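Local coordinates for hypothetical protein VC0714 (Vibrio cholerae O1 biovar eltor str. N16961, PDB 1U9D), which is of unknown function but belongs to the DUF1904 family, which is grouped with the macrophage migration inhibitory factor (MIF) clan, at residues 69-74 with 104-109. Numbering follows the deposited sequence.
Sequences MVEVLW and AVVFIP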
# COMPACT_ATOMS: atom_id res chain seq x y z
N MSE A 69 -15.61 23.47 1.46
CA MSE A 69 -14.29 23.09 0.99
C MSE A 69 -13.59 22.22 2.00
O MSE A 69 -13.66 22.50 3.19
CB MSE A 69 -13.42 24.29 0.75
CG MSE A 69 -12.02 23.89 0.25
SE MSE A 69 -10.89 25.42 0.18
CE MSE A 69 -11.24 25.91 -1.72
N VAL A 70 -12.88 21.21 1.49
CA VAL A 70 -12.05 20.36 2.32
C VAL A 70 -10.64 20.53 1.78
O VAL A 70 -10.41 20.31 0.59
CB VAL A 70 -12.45 18.90 2.23
CG1 VAL A 70 -11.54 18.04 3.12
CG2 VAL A 70 -13.92 18.73 2.59
N GLU A 71 -9.73 20.95 2.64
CA GLU A 71 -8.33 21.06 2.31
C GLU A 71 -7.69 19.81 2.86
O GLU A 71 -8.00 19.42 3.99
CB GLU A 71 -7.69 22.25 2.99
CG GLU A 71 -8.00 23.61 2.40
CD GLU A 71 -7.34 24.71 3.20
OE1 GLU A 71 -7.32 24.61 4.45
OE2 GLU A 71 -6.83 25.67 2.59
N VAL A 72 -6.82 19.18 2.08
CA VAL A 72 -6.12 17.97 2.52
C VAL A 72 -4.66 18.33 2.50
O VAL A 72 -4.09 18.61 1.44
CB VAL A 72 -6.39 16.79 1.62
CG1 VAL A 72 -5.61 15.56 2.06
CG2 VAL A 72 -7.88 16.48 1.57
N LEU A 73 -4.04 18.41 3.67
CA LEU A 73 -2.62 18.67 3.74
C LEU A 73 -1.96 17.32 3.91
O LEU A 73 -2.31 16.58 4.82
CB LEU A 73 -2.28 19.58 4.89
CG LEU A 73 -2.73 21.01 4.62
CD1 LEU A 73 -4.12 21.21 5.15
CD2 LEU A 73 -1.73 22.01 5.24
N TRP A 74 -1.08 16.96 3.00
CA TRP A 74 -0.51 15.61 3.06
C TRP A 74 0.83 15.49 2.37
O TRP A 74 1.27 16.43 1.78
CB TRP A 74 -1.52 14.62 2.46
CG TRP A 74 -1.68 14.69 0.96
CD1 TRP A 74 -1.31 15.70 0.10
CD2 TRP A 74 -2.29 13.69 0.14
NE1 TRP A 74 -1.64 15.37 -1.19
CE2 TRP A 74 -2.24 14.14 -1.19
CE3 TRP A 74 -2.88 12.45 0.41
CZ2 TRP A 74 -2.74 13.39 -2.25
CZ3 TRP A 74 -3.37 11.71 -0.64
CH2 TRP A 74 -3.30 12.19 -1.95
N ALA A 104 -15.64 21.65 -3.00
CA ALA A 104 -14.25 21.76 -3.44
C ALA A 104 -13.37 20.89 -2.53
O ALA A 104 -13.55 20.89 -1.33
CB ALA A 104 -13.78 23.20 -3.35
N VAL A 105 -12.44 20.14 -3.10
CA VAL A 105 -11.48 19.36 -2.30
C VAL A 105 -10.13 19.79 -2.84
O VAL A 105 -9.90 19.68 -4.05
CB VAL A 105 -11.63 17.86 -2.47
CG1 VAL A 105 -10.52 17.13 -1.70
CG2 VAL A 105 -13.01 17.34 -2.01
N VAL A 106 -9.25 20.29 -2.00
CA VAL A 106 -7.98 20.82 -2.49
C VAL A 106 -6.83 20.14 -1.74
O VAL A 106 -6.86 20.10 -0.52
CB VAL A 106 -7.90 22.37 -2.32
CG1 VAL A 106 -7.92 22.78 -0.94
CG2 VAL A 106 -6.62 22.91 -2.94
N PHE A 107 -5.85 19.60 -2.45
CA PHE A 107 -4.75 18.92 -1.82
C PHE A 107 -3.55 19.87 -1.78
O PHE A 107 -3.24 20.51 -2.77
CB PHE A 107 -4.43 17.64 -2.59
CG PHE A 107 -5.52 16.62 -2.53
CD1 PHE A 107 -5.44 15.55 -1.66
CD2 PHE A 107 -6.63 16.70 -3.36
CE1 PHE A 107 -6.47 14.61 -1.61
CE2 PHE A 107 -7.63 15.77 -3.31
CZ PHE A 107 -7.54 14.71 -2.42
N ILE A 108 -2.90 19.98 -0.64
CA ILE A 108 -1.72 20.81 -0.52
C ILE A 108 -0.57 19.91 -0.10
O ILE A 108 -0.64 19.31 0.93
CB ILE A 108 -1.96 21.94 0.48
CG1 ILE A 108 -3.02 22.92 -0.09
CG2 ILE A 108 -0.66 22.70 0.76
CD1 ILE A 108 -3.78 23.64 0.95
N PRO A 109 0.45 19.79 -0.95
CA PRO A 109 1.62 18.94 -0.65
C PRO A 109 2.52 19.54 0.43
O PRO A 109 2.84 20.71 0.39
CB PRO A 109 2.35 18.91 -1.99
CG PRO A 109 2.06 20.21 -2.58
CD PRO A 109 0.59 20.41 -2.27
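W74 and F107 meet on the helix-covered face of two parallel strands: CD1 of F107 lies 3.4 Å above the plane of the indole, offset toward its rim, and is 3.5 Å from both CE2 and CZ2 of W74. The two ring planes are inclined at 43°, so the pair is neither stacked nor edge-to-face. The indole reaches the neighbouring strand because CG of W74 sits between its backbone N and carbonyl carbon (chi1 72°). V72 and F107 rise alongside one another from the same face; V72 CB comes within 3.6 Å of F107 CD1 while CG2 rests over a face of the phenyl ring, and its CG1 lies over the rim of the indole face that F107 approaches. On the reverse face, E71 and V106 stand side by side, with E71 CG 3.4 Å from V106 CG1. The selenomethionine M69 extends through chi1 and chi2, setting SE beside V106 CG1, and the bend at chi3 then brings CE to 4.1 Å from A104 CB. The extended chain of E71 brings OE2 beside I108 CD1, while OE1 forms a salt bridge with R22 NE. Between these two side-chain layers, residues 69-74 and 104-109 are joined by five backbone hydrogen bonds, running from V70 N to A104 O (2.9 Å) as far as the longer W74 N to I108 O (3.2 Å). Together with helix 79-97 the strands form a beta-alpha-beta unit: W74 and F107 pack on Q82 of that helix, W74 also on I85, and V105 on I89. Strand 69-74 pairs antiparallel with 18-22 along its other edge, leaving 104-109 outermost in this chain's four-stranded mixed sheet.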